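Local coordinates for threonine--tRNA ligase catalytic subunit (Aeropyrum pernix, PDB 3A32), which probably catalyses the ATP-dependent attachment of threonine to its tRNA in two steps, as a zinc-binding homodimeric class II synthetase that lacks an editing domain, at residues Gly322-Leu325 / Arg331-Phe334; Leu192-Val197 / Asp419-Lys424; Asp11-Tyr14 / Ile18-Lys21. All coordinates share one frame; numbering follows the deposited sequence.

Contact 1: residues Gly322-Leu325 / Arg331-Phe334; sequences GVYL and RMPF
With CG anti to the backbone N (chi1 -178°), Tyr324 reaches straight out from its helix toward Arg331-Pro333, while Met332, CG beside its own N and the chain bent at both following torsions, curls its sulfur back to meet it. The phenol provides the polar link: Tyr324 OH donates to Arg331 O at 2.7 Å. That oxygen lies at the edge of the ring, and the hydroxyl lies in the carbonyl plane at a C=O...donor angle of 155°. The same hydroxyl is also hydrogen-bonded to Arg328 NH1, so two partners fix it. Gly322-Leu325 belongs to helix 317-327, which follows strand 306-316; the pair forms motif 3 of the class II synthetase core, and Arg331-Phe334 lies in the connection running on to strand 341-347 of the anticodon-binding part. Around the bond the packing is apolar. Met332 SD stands 3.9 Å from Tyr324 CE2 and 5.0 Å from the ring centroid, 63° off the normal, a Met-aromatic contact of oblique approach. The same sulfur also meets a branch of Leu325, Met332 SD to Leu325 CD2 3.6 Å. The side chains of Pro333 and Tyr324 come from opposite directions and meet, Pro333 CD lying 3.4 Å from Tyr324 OH and 3.9 Å from Tyr324 CZ. Arg331 contributes its carbonyl here, whereas its guanidinium leads away to a salt bridge with Glu392 and a cation-pi contact with Phe418. Trp276 of strand 273-284 also packs on Tyr324, and Leu325 rests on His9 and Ala13 of helix 9-15.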
loop_
_atom_site.group_PDB
_atom_site.type_symbol
_atom_site.label_atom_id
_atom_site.label_comp_id
_atom_site.label_asym_id
_atom_site.label_seq_id
_atom_site.Cartn_x
_atom_site.Cartn_y
_atom_site.Cartn_z
ATOM N N GLY A 322 -11.738 -13.745 5.388
ATOM C CA GLY A 322 -12.145 -14.823 6.280
ATOM C C GLY A 322 -13.170 -15.752 5.644
ATOM O O GLY A 322 -13.020 -16.980 5.646
ATOM N N VAL A 323 -14.226 -15.152 5.112
ATOM C CA VAL A 323 -15.322 -15.908 4.545
ATOM C C VAL A 323 -14.860 -16.560 3.268
ATOM O O VAL A 323 -15.216 -17.731 3.050
ATOM C CB VAL A 323 -16.530 -15.047 4.255
ATOM C CG1 VAL A 323 -17.695 -15.953 3.654
ATOM C CG2 VAL A 323 -17.004 -14.350 5.543
ATOM N N TYR A 324 -14.056 -15.834 2.449
ATOM C CA TYR A 324 -13.423 -16.434 1.272
ATOM C C TYR A 324 -12.632 -17.718 1.628
ATOM O O TYR A 324 -12.753 -18.736 0.981
ATOM C CB TYR A 324 -12.505 -15.430 0.507
ATOM C CG TYR A 324 -11.926 -16.087 -0.712
ATOM C CD1 TYR A 324 -12.555 -15.973 -1.989
ATOM C CD2 TYR A 324 -10.782 -16.879 -0.604
ATOM C CE1 TYR A 324 -12.033 -16.629 -3.103
ATOM C CE2 TYR A 324 -10.249 -17.532 -1.706
ATOM C CZ TYR A 324 -10.879 -17.411 -2.956
ATOM O OH TYR A 324 -10.342 -18.113 -4.012
ATOM N N LEU A 325 -11.799 -17.657 2.652
ATOM C CA LEU A 325 -10.978 -18.821 3.002
ATOM C C LEU A 325 -11.868 -20.034 3.342
ATOM O O LEU A 325 -11.502 -21.145 3.026
ATOM C CB LEU A 325 -9.988 -18.507 4.151
ATOM C CG LEU A 325 -8.843 -17.555 3.797
ATOM C CD1 LEU A 325 -8.167 -17.022 5.102
ATOM C CD2 LEU A 325 -7.825 -18.263 2.848
ATOM N N ARG A 331 -8.077 -21.951 -0.599
ATOM C CA ARG A 331 -7.569 -21.897 -1.991
ATOM C C ARG A 331 -7.644 -20.508 -2.593
ATOM O O ARG A 331 -8.714 -20.041 -2.973
ATOM C CB ARG A 331 -8.295 -22.900 -2.894
ATOM C CG ARG A 331 -8.141 -24.342 -2.447
ATOM C CD ARG A 331 -6.692 -24.919 -2.603
ATOM N NE ARG A 331 -6.606 -26.310 -2.129
ATOM C CZ ARG A 331 -5.562 -27.115 -2.308
ATOM N NH1 ARG A 331 -4.451 -26.697 -2.933
ATOM N NH2 ARG A 331 -5.629 -28.359 -1.858
ATOM N N MET A 332 -6.498 -19.843 -2.636
ATOM C CA MET A 332 -6.387 -18.459 -3.094
ATOM C C MET A 332 -6.210 -18.398 -4.612
ATOM O O MET A 332 -5.537 -19.292 -5.203
ATOM C CB MET A 332 -5.151 -17.788 -2.455
ATOM C CG MET A 332 -5.157 -17.745 -0.895
ATOM S SD MET A 332 -6.635 -16.908 -0.276
ATOM C CE MET A 332 -6.257 -15.194 -0.749
ATOM N N PRO A 333 -6.738 -17.315 -5.240
ATOM C CA PRO A 333 -6.433 -17.075 -6.658
ATOM C C PRO A 333 -4.930 -16.821 -6.817
ATOM O O PRO A 333 -4.314 -16.291 -5.880
ATOM C CB PRO A 333 -7.212 -15.796 -7.007
ATOM C CG PRO A 333 -7.746 -15.239 -5.700
ATOM C CD PRO A 333 -7.564 -16.248 -4.619
ATOM N N PHE A 334 -4.362 -17.174 -7.983
ATOM C CA PHE A 334 -2.934 -17.133 -8.211
ATOM C C PHE A 334 -2.262 -15.840 -7.721
ATOM O O PHE A 334 -1.198 -15.900 -7.103
ATOM C CB PHE A 334 -2.602 -17.391 -9.687
ATOM C CG PHE A 334 -1.140 -17.323 -10.009
ATOM C CD1 PHE A 334 -0.355 -18.473 -9.988
ATOM C CD2 PHE A 334 -0.563 -16.122 -10.413
ATOM C CE1 PHE A 334 1.010 -18.430 -10.330
ATOM C CE2 PHE A 334 0.792 -16.059 -10.740
ATOM C CZ PHE A 334 1.592 -17.222 -10.696
#

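Contact 2: residues Leu192-Val197 / Asp419-Lys424; sequences LFKLGV and DLESMK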
loop_
_atom_site.group_PDB
_atom_site.type_symbol
_atom_site.label_atom_id
_atom_site.label_comp_id
_atom_site.label_asym_id
_atom_site.label_seq_id
_atom_site.Cartn_x
_atom_site.Cartn_y
_atom_site.Cartn_z
ATOM N N LEU A 192 -10.752 -10.943 -9.683
ATOM C CA LEU A 192 -9.744 -11.037 -8.631
ATOM C C LEU A 192 -9.966 -12.294 -7.839
ATOM O O LEU A 192 -9.015 -13.046 -7.545
ATOM C CB LEU A 192 -9.732 -9.800 -7.720
ATOM C CG LEU A 192 -8.720 -9.788 -6.585
ATOM C CD1 LEU A 192 -7.277 -9.894 -7.101
ATOM C CD2 LEU A 192 -8.905 -8.526 -5.764
ATOM N N PHE A 193 -11.224 -12.552 -7.516
ATOM C CA PHE A 193 -11.541 -13.687 -6.660
ATOM C C PHE A 193 -12.052 -14.934 -7.399
ATOM O O PHE A 193 -12.180 -15.998 -6.786
ATOM C CB PHE A 193 -12.424 -13.247 -5.473
ATOM C CG PHE A 193 -11.690 -12.330 -4.493
ATOM C CD1 PHE A 193 -10.675 -12.835 -3.669
ATOM C CD2 PHE A 193 -11.955 -10.971 -4.443
ATOM C CE1 PHE A 193 -9.943 -12.009 -2.744
ATOM C CE2 PHE A 193 -11.237 -10.148 -3.541
ATOM C CZ PHE A 193 -10.219 -10.687 -2.676
ATOM N N LYS A 194 -12.329 -14.833 -8.699
ATOM C CA LYS A 194 -12.926 -15.979 -9.443
ATOM C C LYS A 194 -14.239 -16.499 -8.869
ATOM O O LYS A 194 -14.484 -17.726 -8.832
ATOM C CB LYS A 194 -11.918 -17.134 -9.515
ATOM C CG LYS A 194 -10.550 -16.701 -10.049
ATOM C CD LYS A 194 -10.699 -16.191 -11.510
ATOM C CE LYS A 194 -11.201 -17.345 -12.404
ATOM N NZ LYS A 194 -11.103 -16.982 -13.837
ATOM N N LEU A 195 -15.090 -15.581 -8.403
ATOM C CA LEU A 195 -16.397 -15.937 -7.872
ATOM C C LEU A 195 -17.450 -15.505 -8.879
ATOM O O LEU A 195 -17.606 -14.324 -9.137
ATOM C CB LEU A 195 -16.651 -15.225 -6.546
ATOM C CG LEU A 195 -15.803 -15.600 -5.314
ATOM C CD1 LEU A 195 -16.028 -14.612 -4.190
ATOM C CD2 LEU A 195 -16.068 -17.006 -4.854
ATOM N N GLY A 196 -18.176 -16.437 -9.446
ATOM C CA GLY A 196 -19.251 -16.123 -10.379
ATOM C C GLY A 196 -20.393 -15.296 -9.813
ATOM O O GLY A 196 -20.951 -15.583 -8.724
ATOM N N VAL A 197 -20.748 -14.254 -10.556
ATOM C CA VAL A 197 -21.835 -13.392 -10.129
ATOM C C VAL A 197 -22.925 -13.558 -11.179
ATOM O O VAL A 197 -22.773 -13.086 -12.297
ATOM C CB VAL A 197 -21.394 -11.914 -10.032
ATOM C CG1 VAL A 197 -22.584 -11.029 -9.726
ATOM C CG2 VAL A 197 -20.310 -11.754 -8.953
ATOM N N ASP A 419 -7.665 -25.662 -9.813
ATOM C CA ASP A 419 -8.828 -25.114 -10.501
ATOM C C ASP A 419 -9.893 -24.713 -9.496
ATOM O O ASP A 419 -10.479 -25.566 -8.846
ATOM C CB ASP A 419 -9.421 -26.186 -11.401
ATOM C CG ASP A 419 -10.250 -25.594 -12.502
ATOM O OD1 ASP A 419 -9.638 -24.835 -13.307
ATOM O OD2 ASP A 419 -11.484 -25.855 -12.555
ATOM N N LEU A 420 -10.133 -23.416 -9.365
ATOM C CA LEU A 420 -10.990 -22.924 -8.266
ATOM C C LEU A 420 -12.449 -23.321 -8.414
ATOM O O LEU A 420 -13.100 -23.563 -7.419
ATOM C CB LEU A 420 -10.855 -21.419 -8.055
ATOM C CG LEU A 420 -9.458 -20.900 -7.696
ATOM C CD1 LEU A 420 -9.494 -19.370 -7.717
ATOM C CD2 LEU A 420 -8.944 -21.482 -6.330
ATOM N N GLU A 421 -12.956 -23.378 -9.645
ATOM C CA GLU A 421 -14.356 -23.826 -9.897
ATOM C C GLU A 421 -14.572 -25.283 -9.501
ATOM O O GLU A 421 -15.360 -25.567 -8.589
ATOM C CB GLU A 421 -14.832 -23.569 -11.351
ATOM C CG GLU A 421 -14.553 -22.151 -11.925
ATOM C CD GLU A 421 -14.990 -20.967 -10.989
ATOM O OE1 GLU A 421 -16.184 -20.940 -10.528
ATOM O OE2 GLU A 421 -14.121 -20.059 -10.759
ATOM N N SER A 422 -13.850 -26.200 -10.142
ATOM C CA SER A 422 -13.957 -27.625 -9.804
ATOM C C SER A 422 -13.327 -27.983 -8.444
ATOM O O SER A 422 -13.631 -29.053 -7.870
ATOM C CB SER A 422 -13.359 -28.486 -10.933
ATOM O OG SER A 422 -11.940 -28.322 -11.033
ATOM N N MET A 423 -12.481 -27.080 -7.899
ATOM C CA MET A 423 -11.772 -27.344 -6.632
ATOM C C MET A 423 -10.918 -28.605 -6.736
ATOM O O MET A 423 -10.905 -29.411 -5.832
ATOM C CB MET A 423 -12.742 -27.476 -5.435
ATOM C CG MET A 423 -13.465 -26.159 -5.043
ATOM S SD MET A 423 -12.384 -24.913 -4.333
ATOM C CE MET A 423 -11.830 -25.770 -2.841
ATOM N N LYS A 424 -10.201 -28.743 -7.852
ATOM C CA LYS A 424 -9.290 -29.841 -8.118
ATOM C C LYS A 424 -8.044 -29.283 -8.779
ATOM O O LYS A 424 -8.111 -28.280 -9.510
ATOM C CB LYS A 424 -9.943 -30.879 -9.070
ATOM C CG LYS A 424 -11.222 -31.570 -8.484
ATOM C CD LYS A 424 -11.564 -32.883 -9.224
ATOM C CE LYS A 424 -13.028 -33.428 -9.080
ATOM N NZ LYS A 424 -13.072 -34.994 -9.221
#
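Lys194 meets Leu420 and Glu421 with the inner part of its side chain. Its CB lies 3.8 Å from Leu420 CD1 and 3.9 Å from Glu421 OE2, and CG comes to 3.7 Å from the same Leu420 methyl, the two side chains crossing at about a right angle. Beyond CG the chain bends at chi2 and again at chi3 (both -63°), which turns CD away from Leu420, while Lys194 CE passes 4.3 Å from Glu421 OE2. The tip, NZ, ends 5.3 Å from Glu421 OE2, too far for a salt bridge, and makes a long, weak ion pair with a bound sulfate instead. Lys194 is the first residue beyond helix 174-191 to leave helical angles, with positive phi (57°), and its CB points toward Asp419-Lys424. Its carbonyl O and Glu421 OE2 are 3.0 Å apart, two acceptors that cannot bond to each other as such. Arg328 probably eases this closeness, since its NH2 donates to Lys194 O and forms a long, weak ion pair with OE2. On the other side the turn is held from within: Ser422 OG donates to Asp419 OD2 at 2.9 Å on the anti side of the carboxylate, and Met423 and Lys424 both face Asp419 in a G1 beta bulge. The contact thus joins the core and anticodon-binding parts at the tip of the hairpin of strands 412-419 and 424-431, where Leu420 rests on Tyr324 of helix 317-327; nearby, Phe193 meets Phe320 of that helix, and Leu192, just before the contact, packs on helix 435-457.

Contact 3: residues Asp11-Tyr14 / Ile18-Lys21; sequences DYAY and ITVK. With SO4 (sulfate ion), chain B.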
loop_
_atom_site.group_PDB
_atom_site.type_symbol
_atom_site.label_atom_id
_atom_site.label_comp_id
_atom_site.label_asym_id
_atom_site.label_seq_id
_atom_site.Cartn_x
_atom_site.Cartn_y
_atom_site.Cartn_z
ATOM N N ASP A 11 -7.993 -21.481 10.956
ATOM C CA ASP A 11 -7.124 -22.613 10.624
ATOM C C ASP A 11 -6.396 -22.408 9.288
ATOM O O ASP A 11 -5.185 -22.565 9.205
ATOM C CB ASP A 11 -7.977 -23.902 10.534
ATOM C CG ASP A 11 -8.591 -24.283 11.885
ATOM O OD1 ASP A 11 -7.841 -24.272 12.883
ATOM O OD2 ASP A 11 -9.789 -24.586 11.945
ATOM N N TYR A 12 -7.152 -22.096 8.244
ATOM C CA TYR A 12 -6.559 -21.757 6.950
ATOM C C TYR A 12 -5.603 -20.578 7.032
ATOM O O TYR A 12 -4.498 -20.674 6.505
ATOM C CB TYR A 12 -7.654 -21.448 5.925
ATOM C CG TYR A 12 -8.489 -22.642 5.574
ATOM C CD1 TYR A 12 -7.910 -23.780 4.983
ATOM C CD2 TYR A 12 -9.832 -22.668 5.874
ATOM C CE1 TYR A 12 -8.659 -24.868 4.660
ATOM C CE2 TYR A 12 -10.616 -23.797 5.581
ATOM C CZ TYR A 12 -10.014 -24.869 4.957
ATOM O OH TYR A 12 -10.777 -25.938 4.624
ATOM N N ALA A 13 -6.010 -19.484 7.699
ATOM C CA ALA A 13 -5.142 -18.306 7.752
ATOM C C ALA A 13 -3.789 -18.660 8.397
ATOM O O ALA A 13 -2.774 -18.113 8.016
ATOM C CB ALA A 13 -5.825 -17.121 8.496
ATOM N N TYR A 14 -3.808 -19.528 9.405
ATOM C CA TYR A 14 -2.621 -19.946 10.156
ATOM C C TYR A 14 -1.779 -20.898 9.296
ATOM O O TYR A 14 -0.542 -20.735 9.186
ATOM C CB TYR A 14 -3.053 -20.619 11.480
ATOM C CG TYR A 14 -1.988 -21.488 12.130
ATOM C CD1 TYR A 14 -0.948 -20.924 12.853
ATOM C CD2 TYR A 14 -2.010 -22.878 11.981
ATOM C CE1 TYR A 14 0.057 -21.711 13.432
ATOM C CE2 TYR A 14 -0.994 -23.704 12.541
ATOM C CZ TYR A 14 0.033 -23.093 13.284
ATOM O OH TYR A 14 1.031 -23.871 13.863
ATOM N N ILE A 18 -1.047 -16.690 6.559
ATOM C CA ILE A 18 -1.620 -15.370 6.329
ATOM C C ILE A 18 -1.612 -14.612 7.656
ATOM O O ILE A 18 -1.311 -13.403 7.704
ATOM C CB ILE A 18 -3.048 -15.495 5.717
ATOM C CG1 ILE A 18 -2.979 -16.145 4.320
ATOM C CG2 ILE A 18 -3.761 -14.122 5.689
ATOM C CD1 ILE A 18 -4.351 -16.326 3.624
ATOM N N THR A 19 -1.920 -15.316 8.750
ATOM C CA THR A 19 -1.882 -14.680 10.097
ATOM C C THR A 19 -1.149 -15.498 11.115
ATOM O O THR A 19 -0.893 -16.696 10.918
ATOM C CB THR A 19 -3.302 -14.379 10.699
ATOM O OG1 THR A 19 -4.098 -15.568 10.653
ATOM C CG2 THR A 19 -4.012 -13.304 9.893
ATOM N N VAL A 20 -0.777 -14.819 12.197
ATOM C CA VAL A 20 -0.370 -15.459 13.437
ATOM C C VAL A 20 -1.616 -15.837 14.252
ATOM O O VAL A 20 -2.515 -15.030 14.423
ATOM C CB VAL A 20 0.573 -14.518 14.275
ATOM C CG1 VAL A 20 0.988 -15.231 15.606
ATOM C CG2 VAL A 20 1.818 -14.116 13.468
ATOM N N LYS A 21 -1.668 -17.058 14.761
ATOM C CA LYS A 21 -2.780 -17.517 15.586
ATOM C C LYS A 21 -2.678 -16.875 16.987
ATOM O O LYS A 21 -1.639 -16.938 17.640
ATOM C CB LYS A 21 -2.759 -19.052 15.667
ATOM C CG LYS A 21 -4.136 -19.712 15.653
ATOM C CD LYS A 21 -4.099 -21.159 15.160
ATOM C CE LYS A 21 -3.706 -22.101 16.290
ATOM N NZ LYS A 21 -3.870 -23.589 15.981
HETATM S S SO4 B . -8.033 -29.332 3.670
HETATM O O1 SO4 B . -7.385 -29.934 2.491
HETATM O O2 SO4 B . -9.205 -28.471 3.489
HETATM O O3 SO4 B . -8.518 -30.497 4.379
HETATM O O4 SO4 B . -7.020 -28.575 4.404
HETATM O O HOH W 1 -4.925 -24.143 13.260
#
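Ala13 O takes two backbone donors from the chain that turns across the end of helix 9-15. The straighter bond is Thr19 N to Ala13 O, 3.0 Å with an N-H...O angle of 166°, although the donor sits above the carbonyl plane; Ile18 N to Ala13 O is shorter at 2.7 Å but weak, its angle only 127°. Thr19 OG1 packs tightly beside Ala13 CB at 3.2 Å. Farther along, Lys21 lies across one face of Tyr14: CD is 4.1 Å from the ring centroid in a CH-pi contact, and a bend at the third torsion carries NZ to 4.6 Å from that centroid, 14° off the normal, a cation-pi contact. The ammonium also donates to a water, Lys21 NZ to water O 3.0 Å, which in turn donates to Asp11 OD1, while Asp11 OD2 accepts from Thr8 N. Tyr14 O is bonded by Lys125 of the second subunit, whose ammonium makes a further cation-pi contact with the Tyr14 ring. Tyr12 points elsewhere, Tyr12 OH donating at 3.2 Å to O2 of a sulfate, probably from the crystallisation liquor, that Lys7 and Lys396 also bind. A phenylalanine at Tyr12 would probably leave sulfate O2 without this hydroxyl donor and the anion more loosely held. Water-bridged charges and a ring that meets a lysine of each subunit imply that the chemistry here ties the helix both to its own following loop and to the dimer partner.

Along the chain contact 3 comes first, and contact 1 is nested within the long loop closed by contact 2. Helix 317-327 borders all three: it supplies Gly322-Leu325 to contact 1, lies against contact 2, and reaches contact 3 where Leu325 CD2 comes to 4.1 Å from Ile18 CD1. The centres of contacts 1 and 2 are about 10 Å apart and the two touch, Pro333 CG lying 3.1 Å from Leu192 O. The centres of contacts 1 and 3 are about 12 Å apart and these also touch; contacts 2 and 3, with centres about 21 Å apart, do not. Together they join the N-terminal helix, catalytic core and anticodon-binding part.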